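Local atomic coordinates of SnoK (Streptomyces nogalater, PDB entry 5EPA), a protein that acts as a non-heme iron, 2-oxoglutarate-dependent carbocyclase in the biosynthesis of the antibiotic nogalamycin. Residues A84-P89 with G267-L272; S93-P98 with H236-M241. All blocks are in the same frame, centred on the assembly; numbering follows the deposited sequence.

In the fold
SnoK has the double-stranded beta-helix core of the PhyH family, and both contacts lie at its seven-stranded antiparallel sheet, their centres about 10 Å apart. Contact 2 is nested in the chain loop that contact 1 closes: 84-89 and 93-98 follow strand 76-81 in close succession, whereas 236-241 and 267-272 come late. The two meet directly, W85 CB lying 3.5 Å from V95 CG1. Strand 112-122 also joins them, since S117 OG is hydrogen-bonded to H236 NE2 and, weakly, to the backbone N of W85. Contact 1 thus lays a late loop, at the surface, beside the buried helix-to-sheet packing of contact 2, which lies nearer the 2-oxoglutarate pocket.

Contact 1. Residues A84-P89 with G267-L272; sequences AWQKHP and GELFPL
The indole of W85, carried on the short 3-10 turn 84-86, presents its benzo edge to the type I beta turn G267-F270 and the proline after it. The contact joins two loops at the surface of the double-stranded beta-helix fold. No direct hydrogen bond crosses it. Its polar part is an edge contact: two carbonyl oxygens of the turn lie near the plane of the indole, with L269 O 3.4 Å from W85 CZ2 and E268 O 3.8 Å from W85 CH2. One water, also in this plane, accepts hydrogen bonds from W85 NE1 (2.8 Å) and Q86 NE2 (3.0 Å), so it ties the two neighbouring side chains together. A third bond, from this water to L269 O, would complete a bridge between the segments, but its modelled length is too short to be trusted in detail.

The apolar part is P271, which approaches the indole obliquely, its CD 3.8 Å from W85 CZ2. With CG between the backbone N and the carbonyl carbon (chi1 77°), the indole of W85 lies alongside the next residue, and Q86 CG sits 3.6 Å above one face, toward the rim. From there the extended Q86 chain crosses the L269 side chain at about a right angle, a van der Waals touch of amide on methyl with the amide carbon Q86 CD 4.1 Å from L269 CD2.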
ATOM      1  N   ALA A  84      -7.733   8.510  -2.720  1.00 23.05           N
ATOM      2  CA  ALA A  84      -8.862   8.520  -1.823  1.00 23.18           C
ATOM      3  C   ALA A  84      -8.792   9.610  -0.788  1.00 23.51           C
ATOM      4  O   ALA A  84      -9.815  10.202  -0.451  1.00 24.09           O
ATOM      5  CB  ALA A  84      -9.005   7.144  -1.116  1.00 23.04           C
ATOM      6  N   TRP A  85      -7.596   9.877  -0.274  1.00 23.12           N
ATOM      7  CA  TRP A  85      -7.436  10.849   0.791  1.00 23.57           C
ATOM      8  C   TRP A  85      -7.834  12.245   0.352  1.00 24.36           C
ATOM      9  O   TRP A  85      -8.170  13.072   1.171  1.00 24.74           O
ATOM     10  CB  TRP A  85      -6.024  10.876   1.335  1.00 23.27           C
ATOM     11  CG  TRP A  85      -5.050  11.584   0.462  1.00 23.53           C
ATOM     12  CD1 TRP A  85      -4.281  11.035  -0.519  1.00 23.04           C
ATOM     13  CD2 TRP A  85      -4.678  12.967   0.539  1.00 24.37           C
ATOM     14  NE1 TRP A  85      -3.494  11.997  -1.108  1.00 23.48           N
ATOM     15  CE2 TRP A  85      -3.699  13.186  -0.461  1.00 24.16           C
ATOM     16  CE3 TRP A  85      -5.120  14.067   1.322  1.00 25.26           C
ATOM     17  CZ2 TRP A  85      -3.148  14.429  -0.690  1.00 25.03           C
ATOM     18  CZ3 TRP A  85      -4.555  15.307   1.107  1.00 25.84           C
ATOM     19  CH2 TRP A  85      -3.585  15.494   0.100  1.00 26.19           C
ATOM     20  N   GLN A  86      -7.776  12.501  -0.952  1.00 25.12           N
ATOM     21  CA  GLN A  86      -8.086  13.839  -1.506  1.00 26.16           C
ATOM     22  C   GLN A  86      -9.565  14.040  -1.535  1.00 27.33           C
ATOM     23  O   GLN A  86     -10.028  15.146  -1.789  1.00 28.73           O
ATOM     24  CB  GLN A  86      -7.575  13.970  -2.938  1.00 26.50           C
ATOM     25  CG  GLN A  86      -6.075  13.907  -3.101  1.00 26.98           C
ATOM     26  CD  GLN A  86      -5.617  13.846  -4.554  1.00 28.47           C
ATOM     27  OE1 GLN A  86      -6.363  14.198  -5.481  1.00 30.43           O
ATOM     28  NE2 GLN A  86      -4.377  13.406  -4.770  1.00 28.75           N
ATOM     29  N   LYS A  87     -10.332  12.977  -1.313  1.00 27.99           N
ATOM     30  CA  LYS A  87     -11.780  12.998  -1.601  1.00 29.42           C
ATOM     31  C   LYS A  87     -12.657  13.104  -0.363  1.00 30.26           C
ATOM     32  O   LYS A  87     -13.880  13.062  -0.451  1.00 30.04           O
ATOM     33  CB  LYS A  87     -12.149  11.788  -2.455  1.00 30.21           C
ATOM     34  CG  LYS A  87     -11.645  11.976  -3.873  1.00 31.36           C
ATOM     35  CD  LYS A  87     -11.517  10.707  -4.667  1.00 32.27           C
ATOM     36  CE  LYS A  87     -10.809  11.009  -5.987  1.00 33.24           C
ATOM     37  NZ  LYS A  87     -10.707   9.759  -6.795  1.00 34.85           N
ATOM     38  N   HIS A  88     -12.024  13.278   0.792  1.00 30.75           N
ATOM     39  CA  HIS A  88     -12.743  13.581   2.012  1.00 32.35           C
ATOM     40  C   HIS A  88     -11.824  14.465   2.858  1.00 33.18           C
ATOM     41  O   HIS A  88     -10.653  14.160   3.029  1.00 32.36           O
ATOM     42  CB  HIS A  88     -13.080  12.293   2.740  1.00 33.10           C
ATOM     43  CG  HIS A  88     -14.131  12.459   3.793  1.00 34.80           C
ATOM     44  ND1 HIS A  88     -13.900  13.137   4.967  1.00 35.41           N
ATOM     45  CD2 HIS A  88     -15.420  12.043   3.849  1.00 35.14           C
ATOM     46  CE1 HIS A  88     -14.999  13.134   5.702  1.00 35.62           C
ATOM     47  NE2 HIS A  88     -15.935  12.473   5.049  1.00 35.53           N
ATOM     48  N   PRO A  89     -12.333  15.581   3.366  1.00 33.84           N
ATOM     49  CA  PRO A  89     -11.542  16.461   4.249  1.00 34.67           C
ATOM     50  C   PRO A  89     -10.808  15.729   5.403  1.00 34.48           C
ATOM     51  O   PRO A  89      -9.666  16.044   5.672  1.00 34.46           O
ATOM     52  CB  PRO A  89     -12.583  17.408   4.833  1.00 36.32           C
ATOM     53  CG  PRO A  89     -13.727  17.369   3.867  1.00 36.68           C
ATOM     54  CD  PRO A  89     -13.720  16.024   3.207  1.00 35.02           C
ATOM     55  N   GLY A 267       3.743  20.228  -4.256  1.00 41.03           N
ATOM     56  CA  GLY A 267       2.547  21.034  -3.967  1.00 42.08           C
ATOM     57  C   GLY A 267       1.522  20.309  -3.097  1.00 41.20           C
ATOM     58  O   GLY A 267       1.809  19.273  -2.481  1.00 40.71           O
ATOM     59  N   GLU A 268       0.311  20.838  -3.078  1.00 41.73           N
ATOM     60  CA  GLU A 268      -0.690  20.434  -2.096  1.00 43.62           C
ATOM     61  C   GLU A 268      -1.222  19.035  -2.296  1.00 38.34           C
ATOM     62  O   GLU A 268      -1.645  18.415  -1.331  1.00 40.14           O
ATOM     63  CB  GLU A 268      -1.879  21.400  -2.108  1.00 47.89           C
ATOM     64  CG  GLU A 268      -1.558  22.840  -1.799  1.00 55.90           C
ATOM     65  CD  GLU A 268      -2.589  23.736  -2.476  1.00 62.73           C
ATOM     66  OE1 GLU A 268      -3.506  23.157  -3.160  1.00 69.79           O
ATOM     67  OE2 GLU A 268      -2.489  24.976  -2.320  1.00 66.61           O
ATOM     68  N   LEU A 269      -1.225  18.547  -3.529  1.00 36.13           N
ATOM     69  CA  LEU A 269      -1.687  17.177  -3.786  1.00 35.77           C
ATOM     70  C   LEU A 269      -0.661  16.094  -3.401  1.00 31.30           C
ATOM     71  O   LEU A 269      -1.016  14.958  -3.231  1.00 28.85           O
ATOM     72  CB  LEU A 269      -2.127  16.996  -5.246  1.00 38.45           C
ATOM     73  CG  LEU A 269      -3.287  17.900  -5.679  1.00 42.34           C
ATOM     74  CD1 LEU A 269      -3.681  17.586  -7.114  1.00 44.69           C
ATOM     75  CD2 LEU A 269      -4.520  17.750  -4.772  1.00 43.44           C
ATOM     76  N   PHE A 270       0.584  16.489  -3.207  1.00 29.63           N
ATOM     77  CA  PHE A 270       1.642  15.569  -2.866  1.00 27.53           C
ATOM     78  C   PHE A 270       2.432  16.111  -1.673  1.00 27.68           C
ATOM     79  O   PHE A 270       3.614  16.415  -1.774  1.00 28.11           O
ATOM     80  CB  PHE A 270       2.551  15.380  -4.096  1.00 27.44           C
ATOM     81  CG  PHE A 270       1.827  14.928  -5.342  1.00 26.72           C
ATOM     82  CD1 PHE A 270       1.264  13.684  -5.419  1.00 25.67           C
ATOM     83  CD2 PHE A 270       1.721  15.761  -6.447  1.00 28.22           C
ATOM     84  CE1 PHE A 270       0.586  13.256  -6.546  1.00 25.22           C
ATOM     85  CE2 PHE A 270       1.047  15.343  -7.592  1.00 27.67           C
ATOM     86  CZ  PHE A 270       0.493  14.069  -7.638  1.00 26.28           C
ATOM     87  N   PRO A 271       1.788  16.218  -0.509  1.00 27.74           N
ATOM     88  CA  PRO A 271       2.372  16.972   0.601  1.00 28.44           C
ATOM     89  C   PRO A 271       3.517  16.248   1.281  1.00 28.80           C
ATOM     90  O   PRO A 271       3.522  15.014   1.366  1.00 27.70           O
ATOM     91  CB  PRO A 271       1.213  17.098   1.581  1.00 28.63           C
ATOM     92  CG  PRO A 271       0.299  15.956   1.233  1.00 27.37           C
ATOM     93  CD  PRO A 271       0.394  15.822  -0.237  1.00 27.04           C
ATOM     94  N   LEU A 272       4.480  17.034   1.737  1.00 30.63           N
ATOM     95  CA  LEU A 272       5.627  16.544   2.482  1.00 31.79           C
ATOM     96  C   LEU A 272       5.203  15.971   3.811  1.00 32.87           C
ATOM     97  O   LEU A 272       4.361  16.530   4.473  1.00 32.99           O
ATOM     98  CB  LEU A 272       6.637  17.645   2.771  1.00 32.83           C
ATOM     99  CG  LEU A 272       7.660  17.970   1.698  1.00 33.60           C
ATOM    100  CD1 LEU A 272       8.304  19.305   2.016  1.00 35.52           C
ATOM    101  CD2 LEU A 272       8.715  16.872   1.568  1.00 33.25           C
TER
HETATM  102  O   HOH W   1      -1.817  12.649  -3.302  1.00 25.39           O

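Contact 2. Residues S93-P98 with H236-M241; sequences SLVLHP and HGVVYM
L94, V95, H236, V238 and Y240 form a buried interface where the short helix 92-95 lies on strand 233-242, in the large sheet of the double-stranded beta-helix. L94 sends one methyl over the imidazole of H236: CD2 stands 3.8 Å from the ring centroid and 18° off the ring normal, a CH-pi contact. With CG anti to the backbone N (chi1 -177°), the L94 side chain extends toward the strand, and its second torsion turns CD2 onto the ring. The NE2 of this imidazole is hydrogen-bonded to S117 OG on the adjoining strand 112-122.

V95 and V238 cross at about a right angle, with V95 CG1 3.9 Å from V238 CG1 and about as near to V238 CG2. V238 is wedged between two rings of its own strand. Its CG2 lies at the edge of the H236 imidazole, and its CG1 rests 3.5 Å above one face of the Y240 phenol, toward the rim.

Y240 reaches past V238 to the end of the helix, where its ring edge meets V95 O. The hydroxyl donates a bond of 2.6 Å from Y240 OH to V95 O, tilted 27° from the carbonyl plane. V95 O lies at the C-terminal end of the short helix, where no following helical turn supplies an N-H, and the phenol supplies a donor instead; the bond gives the proton of the buried hydroxyl an acceptor, within an interface made mostly of aliphatic and aromatic groups.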
ATOM      1  N   SER A  93      -5.873  13.763   7.565  1.00 30.07           N
ATOM      2  CA  SER A  93      -5.322  13.489   8.887  1.00 31.14           C
ATOM      3  C   SER A  93      -5.023  11.994   9.055  1.00 30.25           C
ATOM      4  O   SER A  93      -4.461  11.612  10.030  1.00 30.69           O
ATOM      5  CB  SER A  93      -6.271  14.001   9.990  1.00 32.80           C
ATOM      6  OG  SER A  93      -7.484  13.257   9.959  1.00 33.16           O
ATOM      7  N   LEU A  94      -5.398  11.187   8.073  1.00 29.19           N
ATOM      8  CA  LEU A  94      -4.993   9.811   8.006  1.00 29.05           C
ATOM      9  C   LEU A  94      -3.642   9.678   7.323  1.00 28.48           C
ATOM     10  O   LEU A  94      -2.743   9.083   7.883  1.00 29.15           O
ATOM     11  CB  LEU A  94      -6.022   8.952   7.253  1.00 29.13           C
ATOM     12  CG  LEU A  94      -5.751   7.468   7.177  1.00 29.42           C
ATOM     13  CD1 LEU A  94      -5.659   6.837   8.559  1.00 30.57           C
ATOM     14  CD2 LEU A  94      -6.834   6.763   6.388  1.00 29.64           C
ATOM     15  N   VAL A  95      -3.499  10.219   6.121  1.00 27.36           N
ATOM     16  CA  VAL A  95      -2.243  10.117   5.384  1.00 26.52           C
ATOM     17  C   VAL A  95      -1.089  10.935   6.006  1.00 26.76           C
ATOM     18  O   VAL A  95       0.064  10.527   5.911  1.00 26.46           O
ATOM     19  CB  VAL A  95      -2.380  10.474   3.887  1.00 26.45           C
ATOM     20  CG1 VAL A  95      -3.403   9.567   3.223  1.00 26.07           C
ATOM     21  CG2 VAL A  95      -2.757  11.942   3.665  1.00 27.44           C
ATOM     22  N   LEU A  96      -1.424  12.052   6.654  1.00 27.34           N
ATOM     23  CA  LEU A  96      -0.476  12.819   7.441  1.00 28.05           C
ATOM     24  C   LEU A  96      -0.702  12.629   8.928  1.00 28.96           C
ATOM     25  O   LEU A  96      -0.274  13.451   9.715  1.00 30.29           O
ATOM     26  CB  LEU A  96      -0.552  14.314   7.094  1.00 28.98           C
ATOM     27  CG  LEU A  96      -0.272  14.686   5.640  1.00 28.63           C
ATOM     28  CD1 LEU A  96      -0.356  16.189   5.431  1.00 30.09           C
ATOM     29  CD2 LEU A  96       1.092  14.182   5.187  1.00 28.51           C
ATOM     30  N   HIS A  97      -1.291  11.506   9.331  1.00 28.58           N
ATOM     31  CA  HIS A  97      -1.378  11.145  10.731  1.00 29.29           C
ATOM     32  C   HIS A  97       0.032  11.209  11.303  1.00 30.08           C
ATOM     33  O   HIS A  97       0.975  10.720  10.667  1.00 29.32           O
ATOM     34  CB  HIS A  97      -1.954   9.733  10.883  1.00 29.39           C
ATOM     35  CG  HIS A  97      -2.313   9.367  12.286  1.00 30.66           C
ATOM     36  ND1 HIS A  97      -1.424   8.773  13.147  1.00 31.17           N
ATOM     37  CD2 HIS A  97      -3.476   9.494  12.975  1.00 31.45           C
ATOM     38  CE1 HIS A  97      -2.010   8.580  14.317  1.00 32.52           C
ATOM     39  NE2 HIS A  97      -3.260   8.998  14.236  1.00 32.07           N
ATOM     40  N   PRO A  98       0.202  11.816  12.495  1.00 31.48           N
ATOM     41  CA  PRO A  98       1.566  11.977  13.003  1.00 32.49           C
ATOM     42  C   PRO A  98       2.280  10.670  13.281  1.00 33.22           C
ATOM     43  O   PRO A  98       3.477  10.566  13.050  1.00 33.52           O
ATOM     44  CB  PRO A  98       1.374  12.752  14.306  1.00 33.60           C
ATOM     45  CG  PRO A  98       0.021  13.408  14.181  1.00 33.53           C
ATOM     46  CD  PRO A  98      -0.799  12.510  13.330  1.00 32.21           C
ATOM     47  N   HIS A 236      -6.762   0.698   4.229  1.00 24.31           N
ATOM     48  CA  HIS A 236      -6.428   1.924   3.541  1.00 24.21           C
ATOM     49  C   HIS A 236      -4.946   1.905   3.247  1.00 24.31           C
ATOM     50  O   HIS A 236      -4.129   1.874   4.153  1.00 25.75           O
ATOM     51  CB  HIS A 236      -6.771   3.158   4.377  1.00 24.96           C
ATOM     52  CG  HIS A 236      -6.965   4.399   3.563  1.00 25.10           C
ATOM     53  ND1 HIS A 236      -8.192   4.783   3.088  1.00 26.25           N
ATOM     54  CD2 HIS A 236      -6.078   5.280   3.058  1.00 25.72           C
ATOM     55  CE1 HIS A 236      -8.066   5.868   2.347  1.00 27.17           C
ATOM     56  NE2 HIS A 236      -6.789   6.199   2.323  1.00 27.72           N
ATOM     57  N   GLY A 237      -4.593   1.930   1.966  1.00 24.55           N
ATOM     58  CA  GLY A 237      -3.209   1.853   1.561  1.00 25.08           C
ATOM     59  C   GLY A 237      -2.706   3.243   1.262  1.00 24.84           C
ATOM     60  O   GLY A 237      -3.276   3.935   0.446  1.00 26.66           O
ATOM     61  N   VAL A 238      -1.636   3.650   1.912  1.00 24.31           N
ATOM     62  CA  VAL A 238      -1.057   4.961   1.649  1.00 24.62           C
ATOM     63  C   VAL A 238       0.347   4.811   1.043  1.00 24.19           C
ATOM     64  O   VAL A 238       1.207   4.207   1.675  1.00 24.27           O
ATOM     65  CB  VAL A 238      -0.931   5.787   2.946  1.00 25.07           C
ATOM     66  CG1 VAL A 238      -0.415   7.184   2.637  1.00 25.71           C
ATOM     67  CG2 VAL A 238      -2.252   5.884   3.617  1.00 25.62           C
ATOM     68  N   VAL A 239       0.597   5.407  -0.130  1.00 23.65           N
ATOM     69  CA  VAL A 239       1.928   5.304  -0.741  1.00 22.46           C
ATOM     70  C   VAL A 239       2.694   6.554  -0.414  1.00 22.92           C
ATOM     71  O   VAL A 239       2.265   7.661  -0.758  1.00 24.21           O
ATOM     72  CB  VAL A 239       1.847   5.129  -2.246  1.00 22.17           C
ATOM     73  CG1 VAL A 239       3.217   5.118  -2.848  1.00 22.36           C
ATOM     74  CG2 VAL A 239       1.119   3.843  -2.595  1.00 21.54           C
ATOM     75  N   TYR A 240       3.778   6.391   0.329  1.00 22.63           N
ATOM     76  CA  TYR A 240       4.698   7.473   0.660  1.00 22.98           C
ATOM     77  C   TYR A 240       5.909   7.362  -0.274  1.00 23.32           C
ATOM     78  O   TYR A 240       6.666   6.393  -0.201  1.00 23.13           O
ATOM     79  CB  TYR A 240       5.146   7.383   2.111  1.00 23.41           C
ATOM     80  CG  TYR A 240       4.051   7.569   3.150  1.00 23.45           C
ATOM     81  CD1 TYR A 240       3.567   8.830   3.447  1.00 24.21           C
ATOM     82  CD2 TYR A 240       3.540   6.513   3.828  1.00 22.93           C
ATOM     83  CE1 TYR A 240       2.582   9.013   4.375  1.00 24.53           C
ATOM     84  CE2 TYR A 240       2.542   6.670   4.779  1.00 23.13           C
ATOM     85  CZ  TYR A 240       2.059   7.918   5.053  1.00 23.92           C
ATOM     86  OH  TYR A 240       1.070   8.103   6.011  1.00 23.80           O
ATOM     87  N   MET A 241       6.054   8.333  -1.171  1.00 23.59           N
ATOM     88  CA  MET A 241       7.090   8.291  -2.155  1.00 23.98           C
ATOM     89  C   MET A 241       8.283   9.103  -1.715  1.00 25.57           C
ATOM     90  O   MET A 241       8.185   9.970  -0.858  1.00 26.87           O
ATOM     91  CB  MET A 241       6.569   8.790  -3.489  1.00 23.77           C
ATOM     92  CG  MET A 241       6.175  10.277  -3.525  1.00 23.89           C
ATOM     93  SD  MET A 241       5.456  10.759  -5.092  1.00 23.28           S
ATOM     94  CE  MET A 241       4.869  12.400  -4.626  1.00 23.94           C
TER